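PDB 2YXL: 450aa long hypothetical fmu protein, which probably methylates cytosine in RNA at carbon 5, with S-adenosyl-L-methionine as the methyl donor. Local coordinates for residues N400-L405 against G423-T428; Q366-L371 against L385-C390; E163-I168 against D175-V180; A247-S252 against T274-E279. All coordinates share one frame; numbering follows the deposited sequence.

Interaction 1: N400-L405 against G423-T428; sequences NIRWFL and GFLEGT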
# COMPACT_ATOMS: atom_id res chain seq x y z
N ASN A 400 15.90 3.54 14.83
CA ASN A 400 15.52 4.96 14.91
C ASN A 400 15.01 5.40 16.29
O ASN A 400 15.09 6.58 16.64
CB ASN A 400 14.49 5.31 13.84
CG ASN A 400 15.13 5.61 12.49
OD1 ASN A 400 16.35 5.68 12.36
ND2 ASN A 400 14.29 5.80 11.48
N ILE A 401 14.48 4.45 17.06
CA ILE A 401 13.98 4.74 18.41
C ILE A 401 15.12 4.70 19.44
O ILE A 401 15.17 5.56 20.32
CB ILE A 401 12.80 3.80 18.81
CG1 ILE A 401 11.62 3.98 17.84
CG2 ILE A 401 12.34 4.05 20.25
CD1 ILE A 401 11.16 5.43 17.63
N ARG A 402 16.02 3.73 19.31
CA ARG A 402 17.21 3.65 20.16
C ARG A 402 18.06 4.91 20.03
O ARG A 402 18.61 5.39 21.02
CB ARG A 402 18.05 2.42 19.82
CG ARG A 402 17.53 1.12 20.43
CD ARG A 402 18.58 0.03 20.37
NE ARG A 402 18.01 -1.30 20.61
CZ ARG A 402 17.50 -2.08 19.67
NH1 ARG A 402 17.00 -3.27 19.99
NH2 ARG A 402 17.48 -1.68 18.40
N TRP A 403 18.15 5.44 18.81
CA TRP A 403 18.82 6.71 18.55
C TRP A 403 18.09 7.86 19.24
O TRP A 403 18.72 8.71 19.87
CB TRP A 403 18.92 6.98 17.04
CG TRP A 403 19.40 8.36 16.71
CD1 TRP A 403 20.70 8.79 16.64
CD2 TRP A 403 18.59 9.51 16.42
NE1 TRP A 403 20.74 10.12 16.33
CE2 TRP A 403 19.46 10.59 16.19
CE3 TRP A 403 17.20 9.73 16.35
CZ2 TRP A 403 19.00 11.88 15.87
CZ3 TRP A 403 16.74 11.00 16.03
CH2 TRP A 403 17.64 12.06 15.80
N PHE A 404 16.77 7.86 19.13
CA PHE A 404 15.92 8.91 19.71
C PHE A 404 16.04 8.96 21.23
O PHE A 404 16.10 10.04 21.82
CB PHE A 404 14.46 8.71 19.29
CG PHE A 404 13.56 9.85 19.66
CD1 PHE A 404 12.78 9.79 20.80
CD2 PHE A 404 13.49 10.99 18.86
CE1 PHE A 404 11.95 10.85 21.15
CE2 PHE A 404 12.66 12.05 19.20
CZ PHE A 404 11.88 11.98 20.34
N LEU A 405 16.09 7.78 21.86
CA LEU A 405 16.24 7.68 23.31
C LEU A 405 17.65 8.02 23.79
O LEU A 405 17.86 8.29 24.97
CB LEU A 405 15.83 6.28 23.80
CG LEU A 405 14.38 6.04 24.24
CD1 LEU A 405 13.39 6.25 23.10
CD2 LEU A 405 14.22 4.64 24.82
N GLY A 423 7.96 -5.66 19.66
CA GLY A 423 9.03 -5.38 18.70
C GLY A 423 10.37 -5.86 19.25
O GLY A 423 10.42 -6.55 20.26
N PHE A 424 11.45 -5.48 18.58
CA PHE A 424 12.79 -5.93 18.99
C PHE A 424 13.39 -5.06 20.10
O PHE A 424 14.40 -5.43 20.70
CB PHE A 424 13.71 -6.08 17.78
CG PHE A 424 13.25 -7.13 16.81
CD1 PHE A 424 12.46 -6.80 15.71
CD2 PHE A 424 13.60 -8.47 17.00
CE1 PHE A 424 12.02 -7.78 14.82
CE2 PHE A 424 13.17 -9.46 16.11
CZ PHE A 424 12.38 -9.11 15.02
N LEU A 425 12.76 -3.92 20.35
CA LEU A 425 13.02 -3.11 21.53
C LEU A 425 11.79 -3.21 22.43
O LEU A 425 10.67 -2.96 21.97
CB LEU A 425 13.29 -1.66 21.13
CG LEU A 425 13.56 -0.64 22.24
CD1 LEU A 425 14.92 -0.86 22.89
CD2 LEU A 425 13.46 0.77 21.67
N GLU A 426 11.99 -3.58 23.69
CA GLU A 426 10.86 -3.78 24.61
C GLU A 426 10.09 -2.49 24.88
O GLU A 426 10.67 -1.47 25.24
CB GLU A 426 11.32 -4.43 25.92
CG GLU A 426 11.47 -5.95 25.84
CD GLU A 426 11.22 -6.66 27.16
OE1 GLU A 426 11.26 -7.91 27.17
OE2 GLU A 426 10.96 -5.98 28.18
N GLY A 427 8.77 -2.57 24.71
CA GLY A 427 7.89 -1.41 24.84
C GLY A 427 7.33 -0.99 23.49
O GLY A 427 6.34 -0.25 23.42
N THR A 428 7.97 -1.46 22.42
CA THR A 428 7.51 -1.20 21.06
C THR A 428 6.67 -2.37 20.55
O THR A 428 6.79 -3.49 21.05
CB THR A 428 8.68 -0.94 20.07
OG1 THR A 428 9.48 -2.12 19.93
CG2 THR A 428 9.55 0.23 20.54
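Arg402 and Leu425 bring the two backbones nearest, with 8.1 Å between their CA atoms, where helix 398-407 runs beside the loop joining strands 421-422 and 429-431. Residues 425 to 428 of that loop form a type II beta turn, and Gly427 supplies the positive phi (110°) of its third position. Leu425 O is gripped twice, by Thr428 N and by Thr428 OG1; the hydroxyl approaches in the carbonyl plane, on a lone pair. The side chain of Leu425 carries the contact. With CG anti to the backbone N (chi1 179°) it reaches toward the helix, and its two methyls part there to different neighbours. CD2 packs on Ile401 CG2 at 3.7 Å, whereas CD1 lies 3.9 Å from Arg402 NE and 4.1 Å from Arg402 CG. The arginine, extended from CG to NE, runs alongside the leucine but points the other way, and Leu425 CB sits over one guanidinium face, nearer its border than its middle. Arg402 NH1 is 3.5 Å from Phe424 O, but the angle is too poor for a hydrogen bond. Arg402 therefore contributes mainly a flank, on the solvent side of the small apolar cluster. A hydrogen bond from Phe424 N to Glu398 OE1 also ties the loop to this helix. On the inner side, Ile401 packs on Phe442 and Ala444 of strand 441-447 and on Tyr387 of strand 383-389, while Leu425 rests on Leu413 of strand 412-413.

Interaction 2: Q366-L371 against L385-C390; sequences QLQREL and LLYTTC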
# COMPACT_ATOMS: atom_id res chain seq x y z
N GLN A 366 17.24 8.31 7.53
CA GLN A 366 17.72 9.66 7.87
C GLN A 366 16.58 10.68 7.90
O GLN A 366 16.55 11.55 8.77
CB GLN A 366 18.84 10.11 6.91
CG GLN A 366 19.59 11.38 7.37
CD GLN A 366 20.67 11.84 6.39
OE1 GLN A 366 21.83 12.02 6.78
NE2 GLN A 366 20.29 12.03 5.13
N LEU A 367 15.65 10.57 6.95
CA LEU A 367 14.49 11.48 6.89
C LEU A 367 13.58 11.31 8.10
O LEU A 367 13.04 12.29 8.62
CB LEU A 367 13.70 11.29 5.58
CG LEU A 367 12.45 12.15 5.37
CD1 LEU A 367 12.75 13.66 5.40
CD2 LEU A 367 11.76 11.78 4.06
N GLN A 368 13.42 10.06 8.54
CA GLN A 368 12.61 9.75 9.73
C GLN A 368 13.22 10.37 10.99
O GLN A 368 12.50 10.90 11.83
CB GLN A 368 12.45 8.24 9.88
CG GLN A 368 11.57 7.60 8.80
CD GLN A 368 11.93 6.16 8.49
OE1 GLN A 368 12.68 5.51 9.22
NE2 GLN A 368 11.40 5.64 7.39
N ARG A 369 14.55 10.32 11.09
CA ARG A 369 15.27 10.89 12.24
C ARG A 369 15.11 12.40 12.35
O ARG A 369 14.94 12.92 13.45
CB ARG A 369 16.75 10.50 12.21
CG ARG A 369 17.02 9.03 12.50
CD ARG A 369 18.52 8.79 12.66
NE ARG A 369 18.88 7.39 12.42
CZ ARG A 369 20.12 6.91 12.49
NH1 ARG A 369 20.35 5.63 12.25
NH2 ARG A 369 21.14 7.71 12.79
N GLU A 370 15.16 13.10 11.22
CA GLU A 370 15.03 14.56 11.23
C GLU A 370 13.58 15.03 11.37
O GLU A 370 13.32 16.14 11.84
CB GLU A 370 15.74 15.23 10.03
CG GLU A 370 15.21 14.86 8.65
CD GLU A 370 16.18 15.21 7.53
OE1 GLU A 370 17.41 15.19 7.76
OE2 GLU A 370 15.71 15.49 6.41
N LEU A 371 12.63 14.18 10.98
CA LEU A 371 11.22 14.42 11.30
C LEU A 371 10.98 14.12 12.78
O LEU A 371 10.21 14.82 13.45
CB LEU A 371 10.31 13.57 10.42
CG LEU A 371 10.24 13.88 8.92
CD1 LEU A 371 9.47 12.79 8.19
CD2 LEU A 371 9.63 15.25 8.64
N LEU A 385 4.31 11.30 21.98
CA LEU A 385 4.70 11.15 20.59
C LEU A 385 4.52 9.70 20.17
O LEU A 385 5.01 8.79 20.85
CB LEU A 385 6.17 11.56 20.41
CG LEU A 385 6.75 11.98 19.05
CD1 LEU A 385 8.27 12.08 19.14
CD2 LEU A 385 6.38 11.06 17.90
N LEU A 386 3.80 9.47 19.07
CA LEU A 386 3.75 8.13 18.49
C LEU A 386 4.46 8.11 17.14
O LEU A 386 4.15 8.91 16.25
CB LEU A 386 2.32 7.61 18.35
CG LEU A 386 2.16 6.25 17.63
CD1 LEU A 386 2.73 5.08 18.43
CD2 LEU A 386 0.70 6.00 17.29
N TYR A 387 5.41 7.20 17.02
CA TYR A 387 6.13 6.99 15.78
C TYR A 387 5.67 5.67 15.17
O TYR A 387 5.68 4.63 15.84
CB TYR A 387 7.64 6.98 16.05
CG TYR A 387 8.50 6.67 14.85
CD1 TYR A 387 8.87 7.66 13.94
CD2 TYR A 387 8.99 5.37 14.65
CE1 TYR A 387 9.69 7.37 12.85
CE2 TYR A 387 9.80 5.08 13.56
CZ TYR A 387 10.15 6.08 12.66
OH TYR A 387 10.94 5.78 11.59
N THR A 388 5.24 5.72 13.92
CA THR A 388 4.84 4.52 13.19
C THR A 388 5.39 4.53 11.78
O THR A 388 5.53 5.59 11.17
CB THR A 388 3.29 4.34 13.09
OG1 THR A 388 2.71 5.46 12.41
CG2 THR A 388 2.65 4.19 14.46
N THR A 389 5.72 3.34 11.30
CA THR A 389 5.97 3.10 9.88
C THR A 389 5.21 1.84 9.47
O THR A 389 4.81 1.04 10.32
CB THR A 389 7.47 2.86 9.57
OG1 THR A 389 7.86 1.56 10.03
CG2 THR A 389 8.36 3.93 10.22
N CYS A 390 5.00 1.68 8.17
CA CYS A 390 4.52 0.41 7.64
C CYS A 390 5.69 -0.32 6.98
O CYS A 390 5.58 -0.83 5.87
CB CYS A 390 3.34 0.60 6.69
SG CYS A 390 3.61 1.86 5.45
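Gln368 on helix 361-376 faces Tyr387 on strand 383-389, and at 9.3 Å theirs are the nearest CA atoms of the two segments. The helix belongs to a beta-alpha-beta crossover of the Rossmann-like methyltransferase fold: in the chain it lies between strands 331-337 and 383-389, which pair with each other in parallel. Tyr387 CG stands anti to the backbone N (chi1 175°), and the ring reaches from the sheet to the helix, where it crosses the glutamine side chain at about a right angle. Gln368 runs lengthwise past the phenol oxygen: Tyr387 OH lies 3.4 Å from Gln368 CB and 3.3 Å from Gln368 CD. The amide plane is turned 66° from the ring, and Gln368 CB comes in at the ring edge, near its plane. Although Gln368 OE1 approaches Tyr387 OH to 3.0 Å, the angle does not suit a hydrogen bond. The firmer partners lie in the loops: Tyr387 OH bonds Glu396 O, and Gln368 NE2 bonds Pro339 O and Glu396 OE1, two bonds that hold the buried amide's orientation. The contact also lies close to the cofactor site, since Leu367 and Leu371 of the same helix touch the bound sinefungin and the strand leads into Cys390, the predicted nucleophile. Just before that cysteine, Thr389 CG2 makes a looser approach to Gln368 NE2, at 4.5 Å.

Interaction 3: E163-I168 against D175-V180; sequences ERVKGI and DFFRSV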
# COMPACT_ATOMS: atom_id res chain seq x y z
N GLU A 163 16.95 -12.44 1.99
CA GLU A 163 18.05 -12.44 2.94
C GLU A 163 17.76 -11.50 4.11
O GLU A 163 17.92 -11.88 5.28
CB GLU A 163 19.36 -12.05 2.25
CG GLU A 163 20.62 -12.62 2.90
CD GLU A 163 20.71 -14.14 2.80
OE1 GLU A 163 21.10 -14.77 3.80
OE2 GLU A 163 20.39 -14.70 1.72
N ARG A 164 17.31 -10.29 3.79
CA ARG A 164 17.01 -9.26 4.79
C ARG A 164 15.85 -9.66 5.71
O ARG A 164 15.89 -9.37 6.91
CB ARG A 164 16.71 -7.93 4.10
CG ARG A 164 16.83 -6.69 4.98
CD ARG A 164 18.27 -6.37 5.34
NE ARG A 164 18.38 -5.06 6.00
CZ ARG A 164 18.73 -3.94 5.38
NH1 ARG A 164 19.02 -3.94 4.08
NH2 ARG A 164 18.80 -2.80 6.06
N VAL A 165 14.84 -10.34 5.16
CA VAL A 165 13.73 -10.86 5.96
C VAL A 165 14.20 -11.99 6.89
O VAL A 165 13.82 -12.04 8.06
CB VAL A 165 12.53 -11.32 5.08
CG1 VAL A 165 11.45 -12.01 5.92
CG2 VAL A 165 11.92 -10.13 4.34
N LYS A 166 15.05 -12.88 6.36
CA LYS A 166 15.65 -13.96 7.16
C LYS A 166 16.39 -13.46 8.39
O LYS A 166 16.34 -14.08 9.45
CB LYS A 166 16.56 -14.85 6.31
CG LYS A 166 15.89 -16.10 5.77
CD LYS A 166 16.84 -16.90 4.88
CE LYS A 166 16.11 -18.06 4.21
NZ LYS A 166 16.97 -18.81 3.25
N GLY A 167 17.07 -12.32 8.25
CA GLY A 167 17.78 -11.68 9.37
C GLY A 167 16.85 -11.11 10.43
O GLY A 167 17.29 -10.79 11.54
N ILE A 168 15.57 -10.98 10.09
CA ILE A 168 14.57 -10.42 10.99
C ILE A 168 13.64 -11.50 11.58
O ILE A 168 13.34 -11.48 12.77
CB ILE A 168 13.72 -9.31 10.29
CG1 ILE A 168 14.64 -8.19 9.77
CG2 ILE A 168 12.67 -8.73 11.24
CD1 ILE A 168 13.97 -7.22 8.83
N ASP A 175 6.65 -18.40 6.17
CA ASP A 175 5.27 -18.03 6.49
C ASP A 175 4.95 -16.58 6.12
O ASP A 175 3.85 -16.29 5.64
CB ASP A 175 4.97 -18.28 7.97
CG ASP A 175 4.80 -19.76 8.30
OD1 ASP A 175 4.24 -20.50 7.46
OD2 ASP A 175 5.21 -20.17 9.40
N PHE A 176 5.92 -15.69 6.34
CA PHE A 176 5.79 -14.29 5.96
C PHE A 176 5.52 -14.14 4.47
O PHE A 176 4.57 -13.45 4.07
CB PHE A 176 7.04 -13.49 6.35
CG PHE A 176 7.07 -12.09 5.78
CD1 PHE A 176 7.77 -11.81 4.61
CD2 PHE A 176 6.39 -11.06 6.42
CE1 PHE A 176 7.80 -10.52 4.09
CE2 PHE A 176 6.41 -9.77 5.90
CZ PHE A 176 7.12 -9.50 4.73
N PHE A 177 6.34 -14.78 3.66
CA PHE A 177 6.18 -14.71 2.21
C PHE A 177 4.92 -15.41 1.73
O PHE A 177 4.29 -14.96 0.78
CB PHE A 177 7.43 -15.19 1.47
CG PHE A 177 8.55 -14.18 1.48
CD1 PHE A 177 9.68 -14.38 2.27
CD2 PHE A 177 8.46 -13.02 0.72
CE1 PHE A 177 10.71 -13.45 2.29
CE2 PHE A 177 9.49 -12.08 0.74
CZ PHE A 177 10.62 -12.29 1.53
N ARG A 178 4.53 -16.49 2.41
CA ARG A 178 3.23 -17.12 2.15
C ARG A 178 2.07 -16.14 2.36
O ARG A 178 1.21 -16.01 1.49
CB ARG A 178 3.05 -18.39 2.99
CG ARG A 178 3.57 -19.64 2.31
CD ARG A 178 2.97 -20.90 2.92
NE ARG A 178 3.62 -21.27 4.18
CZ ARG A 178 4.55 -22.22 4.30
NH1 ARG A 178 4.95 -22.91 3.24
NH2 ARG A 178 5.07 -22.47 5.49
N SER A 179 2.07 -15.44 3.49
CA SER A 179 1.02 -14.47 3.80
C SER A 179 0.96 -13.26 2.86
O SER A 179 -0.11 -12.73 2.61
CB SER A 179 1.11 -14.00 5.25
OG SER A 179 2.28 -13.23 5.47
N VAL A 180 2.11 -12.84 2.33
CA VAL A 180 2.13 -11.74 1.35
C VAL A 180 1.97 -12.23 -0.10
O VAL A 180 1.89 -11.43 -1.03
CB VAL A 180 3.38 -10.79 1.49
CG1 VAL A 180 3.40 -10.13 2.86
CG2 VAL A 180 4.68 -11.53 1.20
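Val165 of helix 159-169 meets two successive rings of helix 173-181 with its two methyl branches. CG1 lies 3.9 Å from Phe176 CD1, and CG2 lies 3.8 Å from Phe177 CZ. The branches also share the rings, for Val165 CG1 is 4.0 Å from Phe177 CE1 and Val165 CG2 is 4.1 Å from Phe176 CE1. Both methyls approach their rings obliquely. Different first torsions let neighbours in sequence converge on one valine: Phe176 has CG anti to the backbone N (chi1 170°), whereas Phe177 has CG anti to its carbonyl carbon (chi1 -76°). Phe176 CD1 consequently stands over the centre of the Phe177 ring, 3.8 Å above its plane, and the two rings hold each other in position. Cut back to an alanine here, the Val165 side chain would lose the methyls both rings rest on, which would probably open a gap between the helices and let the phenyl groups shift. Farther out, Val180 CG1 lies over one face of Phe176, and Tyr155 meets Phe177 with its ring almost parallel. His434 of helix 433-436 also touches Phe176. The second helix has polar ties on its own turn: Phe176 O accepts from Val180 N and from Ser179 OG, the latter at 2.7 Å, and Arg178 NH2 forms a salt bridge with Asp175 OD1 at 2.9 Å. These consecutive helices, lying in a region related to the ferredoxin-like domain of RsmB/F enzymes, are thus joined across this contact by apolar surfaces alone, and the fit depends on side-chain shape rather than on directed bonds.

Interaction 4: A247-S252 against T274-E279; sequences ASAVAS and TTHLAE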
# COMPACT_ATOMS: atom_id res chain seq x y z
N ALA A 247 -3.95 -2.23 11.08
CA ALA A 247 -2.74 -1.74 11.76
C ALA A 247 -2.69 -0.21 11.83
O ALA A 247 -2.29 0.36 12.84
CB ALA A 247 -1.49 -2.29 11.08
N SER A 248 -3.10 0.45 10.74
CA SER A 248 -3.14 1.91 10.69
C SER A 248 -4.20 2.51 11.62
O SER A 248 -3.98 3.58 12.19
CB SER A 248 -3.38 2.38 9.26
OG SER A 248 -2.28 2.04 8.43
N ALA A 249 -5.32 1.82 11.77
CA ALA A 249 -6.39 2.26 12.67
C ALA A 249 -5.98 2.18 14.14
O ALA A 249 -6.38 3.03 14.94
CB ALA A 249 -7.65 1.44 12.44
N VAL A 250 -5.21 1.15 14.48
CA VAL A 250 -4.69 0.95 15.84
C VAL A 250 -3.78 2.12 16.27
O VAL A 250 -3.84 2.57 17.42
CB VAL A 250 -3.94 -0.41 15.96
CG1 VAL A 250 -3.16 -0.50 17.28
CG2 VAL A 250 -4.91 -1.57 15.83
N ALA A 251 -2.96 2.60 15.33
CA ALA A 251 -2.05 3.72 15.58
C ALA A 251 -2.72 4.89 16.28
O ALA A 251 -2.30 5.28 17.37
CB ALA A 251 -1.40 4.17 14.27
N SER A 252 -3.78 5.43 15.67
CA SER A 252 -4.51 6.57 16.25
C SER A 252 -5.11 6.26 17.62
O SER A 252 -5.12 7.12 18.50
CB SER A 252 -5.60 7.06 15.30
OG SER A 252 -5.05 7.66 14.15
N THR A 274 -5.15 10.96 10.23
CA THR A 274 -5.58 12.29 10.69
C THR A 274 -7.11 12.41 10.74
O THR A 274 -7.65 13.09 11.62
CB THR A 274 -4.94 13.47 9.90
OG1 THR A 274 -5.74 14.65 10.05
CG2 THR A 274 -4.82 13.15 8.43
N THR A 275 -7.79 11.75 9.82
CA THR A 275 -9.25 11.70 9.84
C THR A 275 -9.77 10.81 10.99
O THR A 275 -10.86 11.04 11.52
CB THR A 275 -9.84 11.28 8.46
OG1 THR A 275 -11.20 11.73 8.36
CG2 THR A 275 -9.79 9.77 8.25
N HIS A 276 -8.97 9.82 11.38
CA HIS A 276 -9.27 8.95 12.52
C HIS A 276 -9.04 9.67 13.85
O HIS A 276 -9.81 9.50 14.80
CB HIS A 276 -8.42 7.68 12.43
CG HIS A 276 -8.87 6.56 13.33
ND1 HIS A 276 -10.13 6.52 13.89
CD2 HIS A 276 -8.24 5.43 13.72
CE1 HIS A 276 -10.24 5.42 14.61
NE2 HIS A 276 -9.11 4.74 14.52
N LEU A 277 -7.98 10.48 13.91
CA LEU A 277 -7.67 11.28 15.11
C LEU A 277 -8.83 12.22 15.44
O LEU A 277 -9.17 12.39 16.62
CB LEU A 277 -6.38 12.08 14.92
CG LEU A 277 -5.03 11.37 14.76
CD1 LEU A 277 -3.99 12.35 14.22
CD2 LEU A 277 -4.54 10.75 16.07
N ALA A 278 -9.43 12.80 14.41
CA ALA A 278 -10.58 13.69 14.56
C ALA A 278 -11.82 12.99 15.13
O ALA A 278 -12.59 13.59 15.88
CB ALA A 278 -10.91 14.36 13.23
N GLU A 279 -12.01 11.72 14.76
CA GLU A 279 -13.10 10.90 15.30
C GLU A 279 -12.93 10.69 16.80
O GLU A 279 -13.89 10.82 17.56
CB GLU A 279 -13.14 9.52 14.62
CG GLU A 279 -13.57 9.53 13.17
CD GLU A 279 -13.87 8.13 12.65
OE1 GLU A 279 -14.65 7.39 13.29
OE2 GLU A 279 -13.34 7.77 11.58
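Ser252 OG makes a weak hydrogen bond to Lys273 O, near the start of helix 272-280, and further along the same helix lies 3.7 Å from Leu277 CD2. Here the backbones come closest, with 5.8 Å between the CA atoms of Ser252 and Leu277, a spacing that the small serine probably permits. The segment axes approach to 9.2 Å and cross at -46°. On the next flank His276 reaches across to helix 246-255, its CG anti to the backbone N (chi1 -165°). The imidazole presents an edge to Ala249 O, which lies near the ring plane, 3.2 Å from His276 NE2 and 3.3 Å from His276 CD2. Ser252 CB meets the same ring obliquely, 3.5 Å from His276 CD2, and Ala249 CB stands 4.2 Å from His276 NE2. Helix 272-280 is the first helix of the Rossmann-like fold after strand 262-265, and the predicted S-adenosyl-L-methionine-binding residues Ala267 to Lys273 span the loop and the start of the helix. The contact places helix 246-255 beside the start of helix 272-280, and Ser252 has its side chain about 7 Å from the bound sinefungin. Without the His276 imidazole, as with an alanine in its place, Ala249 O would probably lose its close neighbour and a gap would open beside Ser252 CB. Leu277 also packs on Val263 and Ile287 of the parallel strands, so its isobutyl group lies between the sheet and helix 246-255. On the other helix Ala251 touches Tyr443 of strand 441-447. At the far end of helix 272-280, Glu279 forms a salt bridge with Arg190 of the antiparallel sheet.

Overall arrangement
Interactions 2, 3 and 4 are buried, whereas interaction 1 lies partly at the surface and is edged by an arginine. Interactions 1 and 2 adjoin: strand 383-389 leads on to helix 398-407, and Asn400 OD1 probably bonds Arg369 NE between them. Interaction 4 meets the same strand where Ala251 touches Thr388, whose side chain lies on the other side of the strand from Tyr387. Interactions 2 and 4 both lie near the bound sinefungin. Their chemistry mixes polar and apolar groups, while interaction 3, in the ferredoxin-like region, is wholly apolar across its helices. Among these contacts it touches interaction 1, where Phe424 packs on Ile168 O.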